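Local coordinates for amino Transferase (Eubacterium rectale, PDB 3ELE), which binds pyridoxal-5'-phosphate and, as a class I and II aminotransferase, probably moves amino groups between amino acids and 2-oxo acids, at residues Arg313-Glu318 against Val377-Ile382. Numbering follows the deposited sequence.
Sequences RDLLYE and VDREMI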
loop_
_atom_site.group_PDB
_atom_site.type_symbol
_atom_site.label_atom_id
_atom_site.label_comp_id
_atom_site.label_asym_id
_atom_site.label_seq_id
_atom_site.Cartn_x
_atom_site.Cartn_y
_atom_site.Cartn_z
ATOM N N ARG A 313 -17.178 26.345 8.948
ATOM C CA ARG A 313 -18.326 25.687 9.602
ATOM C C ARG A 313 -19.339 26.720 10.059
ATOM O O ARG A 313 -20.501 26.624 9.715
ATOM C CB ARG A 313 -17.915 24.858 10.833
ATOM C CG ARG A 313 -19.075 24.038 11.465
ATOM C CD ARG A 313 -18.784 23.604 12.910
ATOM N NE ARG A 313 -18.492 24.750 13.769
ATOM C CZ ARG A 313 -18.264 24.706 15.085
ATOM N NH1 ARG A 313 -18.327 23.575 15.763
ATOM N NH2 ARG A 313 -17.996 25.827 15.745
ATOM N N ASP A 314 -18.867 27.700 10.827
ATOM C CA ASP A 314 -19.712 28.761 11.390
ATOM C C ASP A 314 -20.394 29.619 10.320
ATOM O O ASP A 314 -21.562 29.966 10.445
ATOM C CB ASP A 314 -18.883 29.659 12.331
ATOM C CG ASP A 314 -18.359 28.917 13.550
ATOM O OD1 ASP A 314 -18.856 27.829 13.827
ATOM O OD2 ASP A 314 -17.466 29.427 14.255
ATOM N N LEU A 315 -19.660 29.924 9.258
ATOM C CA LEU A 315 -20.191 30.723 8.151
ATOM C C LEU A 315 -21.321 29.935 7.449
ATOM O O LEU A 315 -22.425 30.434 7.320
ATOM C CB LEU A 315 -19.060 31.084 7.184
ATOM C CG LEU A 315 -19.276 32.142 6.110
ATOM C CD1 LEU A 315 -19.492 33.532 6.760
ATOM C CD2 LEU A 315 -18.031 32.190 5.214
ATOM N N LEU A 316 -21.055 28.684 7.081
ATOM C CA LEU A 316 -22.056 27.823 6.417
ATOM C C LEU A 316 -23.276 27.539 7.311
ATOM O O LEU A 316 -24.423 27.597 6.847
ATOM C CB LEU A 316 -21.410 26.492 5.969
ATOM C CG LEU A 316 -22.181 25.564 5.033
ATOM C CD1 LEU A 316 -22.439 26.286 3.690
ATOM C CD2 LEU A 316 -21.411 24.278 4.828
ATOM N N TYR A 317 -23.026 27.233 8.587
ATOM C CA TYR A 317 -24.103 26.948 9.543
ATOM C C TYR A 317 -25.002 28.173 9.758
ATOM O O TYR A 317 -26.235 28.045 9.724
ATOM C CB TYR A 317 -23.543 26.452 10.890
ATOM C CG TYR A 317 -24.610 26.119 11.916
ATOM C CD1 TYR A 317 -25.340 24.930 11.825
ATOM C CD2 TYR A 317 -24.902 26.991 12.975
ATOM C CE1 TYR A 317 -26.317 24.606 12.749
ATOM C CE2 TYR A 317 -25.904 26.673 13.911
ATOM C CZ TYR A 317 -26.604 25.464 13.792
ATOM O OH TYR A 317 -27.598 25.119 14.707
ATOM N N GLU A 318 -24.383 29.339 9.979
ATOM C CA GLU A 318 -25.116 30.588 10.189
ATOM C C GLU A 318 -25.982 30.950 8.977
ATOM O O GLU A 318 -27.155 31.257 9.135
ATOM C CB GLU A 318 -24.176 31.765 10.538
ATOM C CG GLU A 318 -23.527 31.679 11.922
ATOM N N VAL A 377 -13.407 24.003 1.730
ATOM C CA VAL A 377 -13.621 24.796 0.525
ATOM C C VAL A 377 -13.182 26.210 0.832
ATOM O O VAL A 377 -12.857 26.526 1.981
ATOM C CB VAL A 377 -15.136 24.809 0.129
ATOM C CG1 VAL A 377 -15.672 23.374 -0.118
ATOM C CG2 VAL A 377 -15.990 25.541 1.199
ATOM N N ASP A 378 -13.229 27.063 -0.189
ATOM C CA ASP A 378 -12.830 28.446 -0.055
ATOM C C ASP A 378 -13.911 29.215 0.708
ATOM O O ASP A 378 -15.095 29.139 0.362
ATOM C CB ASP A 378 -12.611 29.057 -1.438
ATOM C CG ASP A 378 -11.773 30.315 -1.397
ATOM O OD1 ASP A 378 -12.135 31.303 -0.705
ATOM O OD2 ASP A 378 -10.738 30.319 -2.101
ATOM N N ARG A 379 -13.487 29.963 1.730
ATOM C CA ARG A 379 -14.377 30.767 2.574
ATOM C C ARG A 379 -15.273 31.716 1.759
ATOM O O ARG A 379 -16.465 31.810 2.025
ATOM C CB ARG A 379 -13.554 31.555 3.614
ATOM C CG ARG A 379 -14.384 32.405 4.582
ATOM C CD ARG A 379 -13.557 32.998 5.736
ATOM N NE ARG A 379 -14.430 33.794 6.605
ATOM C CZ ARG A 379 -14.754 35.081 6.432
ATOM N NH1 ARG A 379 -14.259 35.812 5.413
ATOM N NH2 ARG A 379 -15.590 35.661 7.303
ATOM N N GLU A 380 -14.697 32.391 0.763
ATOM C CA GLU A 380 -15.453 33.345 -0.071
ATOM C C GLU A 380 -16.527 32.651 -0.929
ATOM O O GLU A 380 -17.569 33.257 -1.184
ATOM C CB GLU A 380 -14.527 34.231 -0.933
ATOM C CG GLU A 380 -13.347 34.895 -0.179
ATOM C CD GLU A 380 -13.731 35.526 1.164
ATOM O OE1 GLU A 380 -14.480 36.521 1.176
ATOM O OE2 GLU A 380 -13.253 35.024 2.208
HETATM N N MSE A 381 -16.268 31.404 -1.349
HETATM C CA MSE A 381 -17.237 30.627 -2.120
HETATM C C MSE A 381 -18.476 30.356 -1.245
HETATM O O MSE A 381 -19.599 30.415 -1.743
HETATM C CB MSE A 381 -16.608 29.325 -2.667
HETATM C CG MSE A 381 -17.533 28.457 -3.499
HETATM SE SE MSE A 381 -18.751 27.382 -2.391
HETATM C CE MSE A 381 -17.694 25.768 -2.085
ATOM N N ILE A 382 -18.269 30.061 0.050
ATOM C CA ILE A 382 -19.389 29.833 0.994
ATOM C C ILE A 382 -20.309 31.073 1.053
ATOM O O ILE A 382 -21.525 30.937 0.978
ATOM C CB ILE A 382 -18.932 29.469 2.446
ATOM C CG1 ILE A 382 -18.120 28.178 2.463
ATOM C CG2 ILE A 382 -20.152 29.286 3.362
ATOM C CD1 ILE A 382 -17.672 27.752 3.863
#
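Leu315 reaches across to the first turn of helix 379-396 with one methyl, CD2, which lies 3.6 Å from the carbonyl oxygen Arg379 O. This CD2 is also 3.7 Å from Arg379 CG, and it touches CB of Ile382. The leucine meets the arginine chain at about a right angle, and the same methyl lies over one face of the guanidinium. Arg379 can offer its aliphatic part because CG stands anti to the backbone N (chi1 -178°) and the chain runs extended as far as NE. Deeper in, Ile382 answers with CG2, which packs 3.8 Å from Leu316 CD1 and 4.0 Å from Leu316 CB. That branch is the one anti to the backbone N of Ile382, while CG1 lies beside the nitrogen, anti to the carbonyl carbon. No hydrogen bond crosses between 313-318 and 377-382; the contact is van der Waals packing, mostly of apolar groups, between two helices, 306-323 and 379-396, in the smaller domain of the class I and II aminotransferase fold, with the antiparallel sheet of strand 335-339 beside them. Met336 of that strand touches Leu316, and Met386 packs on the same leucine one turn beyond Ile382. The start of helix 379-396 is capped by Asp378, whose OD1 accepts from Glu380 N through its anti lone pair (3.1 Å). Arg379 NH1 forms a salt bridge with Glu380 OE2 whose hydrogen bond is long and weak, 3.5 Å between the two atoms. Arg313, whose CB points away from 377-382, grips Asp314 OD1 side-on with NE and NH2, the latter at 2.9 Å, and its NH2 also pairs with Asp226.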